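Local coordinates for protein polyprenyl synthetase (Nonlabens dokdonensis, PDB 6KD7) that probably acts as a magnesium-dependent prenyltransferase of the FPP/GGPP synthase family, building geranylgeranyl pyrophosphate, at residues A[2-7]-A[47-52]; A[249-254]-A[272-277]. All coordinates share one frame; numbering follows the deposited sequence.

In the fold
The two contacts lie on opposite sides of the chain's centre, their own centres about 43 Å apart and their nearest atoms about 27 Å apart, and they do not touch. Contact 1 lies toward the pyrophosphate pocket: the side chain of L4 is about 12 Å from the bound ligand. Its helix 42-54 also carries R43, and L48 packs on helix 58-82, which supplies H72 and L76; all three line the pocket. The centre of contact 2 is about 27 Å from the centre of the chain. K275, on segment 272-277 but outside the contact itself, hydrogen-bonds O of A214 on helix 188-215, the helix that also bears pocket residue F205.

Contact 1: residues A[2-7]-A[47-52]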
loop_
_atom_site.group_PDB
_atom_site.type_symbol
_atom_site.label_atom_id
_atom_site.label_comp_id
_atom_site.label_asym_id
_atom_site.label_seq_id
_atom_site.Cartn_x
_atom_site.Cartn_y
_atom_site.Cartn_z
ATOM N N ASN A 2 40.573 -28.910 24.643
ATOM C CA ASN A 2 40.601 -29.361 23.237
ATOM C C ASN A 2 40.675 -28.126 22.352
ATOM O O ASN A 2 40.374 -27.010 22.839
ATOM C CB ASN A 2 39.400 -30.225 22.882
ATOM C CG ASN A 2 39.451 -31.540 23.619
ATOM O OD1 ASN A 2 39.450 -32.586 22.998
ATOM N ND2 ASN A 2 39.547 -31.496 24.934
ATOM N N THR A 3 41.099 -28.339 21.117
ATOM C CA THR A 3 41.093 -27.323 20.040
ATOM C C THR A 3 39.640 -26.906 19.765
ATOM O O THR A 3 38.739 -27.785 19.840
ATOM C CB THR A 3 41.784 -27.912 18.802
ATOM O OG1 THR A 3 40.901 -28.837 18.154
ATOM C CG2 THR A 3 43.078 -28.615 19.166
ATOM N N LEU A 4 39.425 -25.626 19.462
ATOM C CA LEU A 4 38.161 -25.105 18.881
ATOM C C LEU A 4 37.603 -26.104 17.864
ATOM O O LEU A 4 36.389 -26.397 17.939
ATOM C CB LEU A 4 38.399 -23.769 18.183
ATOM C CG LEU A 4 38.443 -22.521 19.063
ATOM C CD1 LEU A 4 38.295 -21.272 18.180
ATOM C CD2 LEU A 4 37.380 -22.554 20.168
ATOM N N LYS A 5 38.435 -26.586 16.935
ATOM C CA LYS A 5 37.959 -27.405 15.791
ATOM C C LYS A 5 37.394 -28.728 16.329
ATOM O O LYS A 5 36.387 -29.222 15.828
ATOM C CB LYS A 5 39.103 -27.636 14.801
ATOM C CG LYS A 5 38.656 -28.156 13.443
ATOM C CD LYS A 5 39.639 -29.099 12.781
ATOM C CE LYS A 5 38.965 -30.076 11.838
ATOM N NZ LYS A 5 39.960 -30.938 11.159
ATOM N N SER A 6 38.059 -29.309 17.311
ATOM C CA SER A 6 37.633 -30.566 17.965
ATOM C C SER A 6 36.310 -30.324 18.733
ATOM O O SER A 6 35.359 -31.134 18.579
ATOM C CB SER A 6 38.749 -31.056 18.863
ATOM O OG SER A 6 38.248 -31.961 19.827
ATOM N N LEU A 7 36.253 -29.273 19.565
ATOM C CA LEU A 7 35.015 -28.887 20.312
ATOM C C LEU A 7 33.870 -28.612 19.321
ATOM O O LEU A 7 32.769 -29.176 19.530
ATOM C CB LEU A 7 35.311 -27.683 21.208
ATOM C CG LEU A 7 36.182 -27.997 22.423
ATOM C CD1 LEU A 7 36.496 -26.739 23.188
ATOM C CD2 LEU A 7 35.533 -29.047 23.324
ATOM N N THR A 47 31.360 -22.141 26.671
ATOM C CA THR A 47 30.774 -22.981 27.738
ATOM C C THR A 47 31.659 -24.235 27.878
ATOM O O THR A 47 32.144 -24.476 29.022
ATOM C CB THR A 47 29.284 -23.256 27.470
ATOM O OG1 THR A 47 28.579 -22.008 27.536
ATOM C CG2 THR A 47 28.716 -24.226 28.483
ATOM N N LEU A 48 31.922 -24.930 26.769
ATOM C CA LEU A 48 32.762 -26.161 26.732
ATOM C C LEU A 48 34.192 -25.843 27.194
ATOM O O LEU A 48 34.732 -26.572 28.037
ATOM C CB LEU A 48 32.763 -26.753 25.334
ATOM C CG LEU A 48 31.399 -27.050 24.757
ATOM C CD1 LEU A 48 31.542 -27.626 23.362
ATOM C CD2 LEU A 48 30.596 -27.988 25.638
ATOM N N MET A 49 34.770 -24.748 26.742
ATOM C CA MET A 49 36.145 -24.390 27.117
ATOM C C MET A 49 36.192 -24.165 28.628
ATOM O O MET A 49 37.155 -24.632 29.260
ATOM C CB MET A 49 36.618 -23.122 26.393
ATOM C CG MET A 49 36.929 -23.339 24.897
ATOM S SD MET A 49 36.956 -21.759 23.993
ATOM C CE MET A 49 38.433 -21.070 24.713
ATOM N N SER A 50 35.228 -23.423 29.176
ATOM C CA SER A 50 35.142 -23.073 30.620
ATOM C C SER A 50 35.074 -24.370 31.434
ATOM O O SER A 50 35.838 -24.536 32.380
ATOM C CB SER A 50 33.942 -22.230 30.908
ATOM O OG SER A 50 34.020 -21.657 32.202
ATOM N N ALA A 51 34.171 -25.251 31.052
ATOM C CA ALA A 51 33.984 -26.556 31.673
ATOM C C ALA A 51 35.358 -27.259 31.727
ATOM O O ALA A 51 35.815 -27.514 32.827
ATOM C CB ALA A 51 32.949 -27.329 30.913
ATOM N N GLU A 52 36.013 -27.494 30.594
ATOM C CA GLU A 52 37.296 -28.247 30.530
ATOM C C GLU A 52 38.359 -27.599 31.434
ATOM O O GLU A 52 38.869 -28.288 32.319
ATOM C CB GLU A 52 37.784 -28.339 29.099
ATOM C CG GLU A 52 36.988 -29.332 28.309
ATOM C CD GLU A 52 37.524 -29.531 26.898
ATOM O OE1 GLU A 52 38.285 -28.636 26.419
ATOM O OE2 GLU A 52 37.165 -30.563 26.287
#
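At the start of helix 4-18 in this mostly helical prenyl synthase fold, N2 and the leucines behind it dock on helix 42-54. The backbone N of N2 donates to OE1 of E52 at 2.9 Å, a moderately bent bond (147°) that meets the oxygen on its syn side, 27° out of the carboxylate plane. ND2 of N2 also lies 2.9 Å from OE2 of E52, but its angle is too poor for a hydrogen bond. The acid reaches across with an extended chain, CG anti to the carbonyl carbon (chi1 -75°), and slides alongside L7, whose CD2 is 3.7 Å from OE2 of E52. The other branch of L7 turns to M49, where CD1 of L7 is 3.8 Å from CG of M49, while CD2 of L4 touches SD of M49 at 3.9 Å. Just beyond N2, T3 N-caps the helix, its OG1 accepting from N of S6 at 3.0 Å. With an alanine at E52, the backbone N of N2 would probably lose its acceptor and CD2 of L7 its cover. Helix 309-322 meets L4 and M49 through F318, and L48 packs on M62 and A65 of helix 58-82.

Contact 2: residues A[249-254]-A[272-277]; sequences TELKEW and ETVKVF
One face of the W254 indole carries T273, whose CB sits 3.7 Å above the ring plane and offset toward its rim, while the F277 ring takes polar atoms at its edge. There OE1 of E250 lies in the plane of the phenyl ring, 3.6 Å from CE2 of F277, with the carboxylate turned 79° from the ring. NE1 of W254 comes to the same edge, 3.9 Å from CE2 of F277. The methyl of T273 also approaches the indole, CG2 standing 3.6 Å from NE1 of W254. Within its own helix, OE1 of E250 accepts from NE1 of W254 at 3.1 Å, using the lone pair that faces away from its sister oxygen and lying tilted out of the indole plane. E250 is modelled in two conformers, so what it does here holds for one of them. In that conformer CG stands opposite the backbone N (chi1 -161°) and the extended chain brings the acid to the aromatic pair.

Nearer the backbones, at the CB atoms of W254 and F277, the packing is aliphatic. L251 slides past F277 and sets CD2 against CG1 of V274 at 3.8 Å; the other methyl of V274, CG2, meets CB of W254 at 3.8 Å. The short segments of helices 248-254 and 264-281 run roughly antiparallel, 148° between their directions. I242 and I229 continue the apolar layer around L251 and V274, and the rings of W254 and F221 of the second subunit meet edge-to-face.

The segments are thus joined by apolar and aromatic packing, with the polar bond kept inside one helix. In the conformer described, the carboxylate at the C-H rim of F277 probably gains a weak electrostatic attraction, and its bond to W254 would probably favour the indole orientation that T273 and F277 pack against.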
loop_
_atom_site.group_PDB
_atom_site.type_symbol
_atom_site.label_atom_id
_atom_site.label_comp_id
_atom_site.label_asym_id
_atom_site.label_seq_id
_atom_site.Cartn_x
_atom_site.Cartn_y
_atom_site.Cartn_z
ATOM N N THR A 249 29.597 19.035 13.439
ATOM C CA THR A 249 28.415 19.620 12.761
ATOM C C THR A 249 28.160 18.885 11.447
ATOM O O THR A 249 27.017 18.475 11.234
ATOM C CB THR A 249 28.540 21.124 12.530
ATOM O OG1 THR A 249 28.257 21.721 13.788
ATOM C CG2 THR A 249 27.528 21.659 11.544
ATOM N N GLU A 250 29.165 18.676 10.580
ATOM C CA GLU A 250 28.905 18.014 9.264
ATOM C C GLU A 250 28.751 16.489 9.442
ATOM O O GLU A 250 28.171 15.862 8.519
ATOM C CB GLU A 250 29.919 18.358 8.153
ATOM C CG GLU A 250 29.374 18.064 6.738
ATOM C CD GLU A 250 30.360 18.210 5.590
ATOM O OE1 GLU A 250 30.459 17.277 4.725
ATOM O OE2 GLU A 250 31.055 19.247 5.587
ATOM N N LEU A 251 29.220 15.889 10.547
ATOM C CA LEU A 251 28.852 14.475 10.852
ATOM C C LEU A 251 27.377 14.406 11.246
ATOM O O LEU A 251 26.680 13.577 10.703
ATOM C CB LEU A 251 29.725 13.872 11.951
ATOM C CG LEU A 251 30.936 13.110 11.441
ATOM C CD1 LEU A 251 31.819 12.716 12.603
ATOM C CD2 LEU A 251 30.523 11.899 10.632
ATOM N N LYS A 252 26.931 15.283 12.126
ATOM C CA LYS A 252 25.509 15.297 12.539
ATOM C C LYS A 252 24.616 15.552 11.320
ATOM O O LYS A 252 23.524 14.964 11.281
ATOM C CB LYS A 252 25.292 16.293 13.662
ATOM C CG LYS A 252 26.030 15.920 14.935
ATOM C CD LYS A 252 25.772 16.853 16.075
ATOM C CE LYS A 252 26.800 16.696 17.167
ATOM N NZ LYS A 252 26.356 17.409 18.384
ATOM N N GLU A 253 25.097 16.284 10.318
ATOM C CA GLU A 253 24.256 16.622 9.143
ATOM C C GLU A 253 24.201 15.393 8.258
ATOM O O GLU A 253 23.091 15.051 7.800
ATOM C CB GLU A 253 24.734 17.906 8.460
ATOM C CG GLU A 253 24.171 19.165 9.132
ATOM C CD GLU A 253 24.912 20.453 8.794
ATOM O OE1 GLU A 253 24.564 21.519 9.375
ATOM O OE2 GLU A 253 25.845 20.389 7.949
ATOM N N TRP A 254 25.310 14.675 8.089
ATOM C CA TRP A 254 25.243 13.404 7.325
ATOM C C TRP A 254 24.278 12.448 8.026
ATOM O O TRP A 254 23.543 11.752 7.348
ATOM C CB TRP A 254 26.638 12.798 7.193
ATOM C CG TRP A 254 27.428 13.398 6.075
ATOM C CD1 TRP A 254 28.496 14.234 6.186
ATOM C CD2 TRP A 254 27.181 13.245 4.661
ATOM N NE1 TRP A 254 28.959 14.574 4.942
ATOM C CE2 TRP A 254 28.166 13.996 3.988
ATOM C CE3 TRP A 254 26.216 12.570 3.899
ATOM C CZ2 TRP A 254 28.238 14.058 2.598
ATOM C CZ3 TRP A 254 26.284 12.632 2.520
ATOM C CH2 TRP A 254 27.283 13.372 1.881
ATOM N N GLU A 272 31.612 6.955 2.071
ATOM C CA GLU A 272 33.030 7.362 1.845
ATOM C C GLU A 272 33.318 8.613 2.653
ATOM O O GLU A 272 34.339 8.649 3.366
ATOM C CB GLU A 272 33.376 7.479 0.357
ATOM C CG GLU A 272 33.431 6.121 -0.348
ATOM C CD GLU A 272 34.052 4.958 0.456
ATOM O OE1 GLU A 272 35.126 5.162 1.129
ATOM O OE2 GLU A 272 33.446 3.845 0.456
ATOM N N THR A 273 32.405 9.576 2.665
ATOM C CA THR A 273 32.667 10.869 3.332
ATOM C C THR A 273 32.684 10.676 4.841
ATOM O O THR A 273 33.595 11.251 5.522
ATOM C CB THR A 273 31.621 11.923 2.951
ATOM O OG1 THR A 273 31.480 11.920 1.530
ATOM C CG2 THR A 273 32.016 13.280 3.467
ATOM N N VAL A 274 31.701 9.935 5.370
ATOM C CA VAL A 274 31.653 9.706 6.845
ATOM C C VAL A 274 32.884 8.884 7.257
ATOM O O VAL A 274 33.516 9.240 8.260
ATOM C CB VAL A 274 30.337 9.049 7.271
ATOM C CG1 VAL A 274 30.389 8.605 8.728
ATOM C CG2 VAL A 274 29.182 10.001 7.031
ATOM N N LYS A 275 33.243 7.843 6.502
ATOM C CA LYS A 275 34.489 7.061 6.789
ATOM C C LYS A 275 35.664 8.036 6.906
ATOM O O LYS A 275 36.379 8.004 7.954
ATOM C CB LYS A 275 34.693 5.949 5.765
ATOM C CG LYS A 275 33.788 4.751 6.018
ATOM C CD LYS A 275 33.700 3.771 4.882
ATOM C CE LYS A 275 35.053 3.183 4.555
ATOM N NZ LYS A 275 34.883 1.873 3.896
ATOM N N VAL A 276 35.775 8.995 5.983
ATOM C CA VAL A 276 36.919 9.951 6.038
ATOM C C VAL A 276 36.808 10.788 7.306
ATOM O O VAL A 276 37.862 10.999 7.950
ATOM C CB VAL A 276 37.014 10.811 4.764
ATOM C CG1 VAL A 276 38.056 11.907 4.934
ATOM C CG2 VAL A 276 37.293 9.940 3.535
ATOM N N PHE A 277 35.618 11.248 7.680
ATOM C CA PHE A 277 35.452 12.024 8.942
ATOM C C PHE A 277 35.834 11.168 10.158
ATOM O O PHE A 277 36.403 11.673 11.130
ATOM C CB PHE A 277 34.023 12.543 9.116
ATOM C CG PHE A 277 33.732 13.782 8.312
ATOM C CD1 PHE A 277 34.519 14.916 8.459
ATOM C CD2 PHE A 277 32.696 13.809 7.390
ATOM C CE1 PHE A 277 34.265 16.047 7.700
ATOM C CE2 PHE A 277 32.441 14.946 6.638
ATOM C CZ PHE A 277 33.220 16.060 6.800
#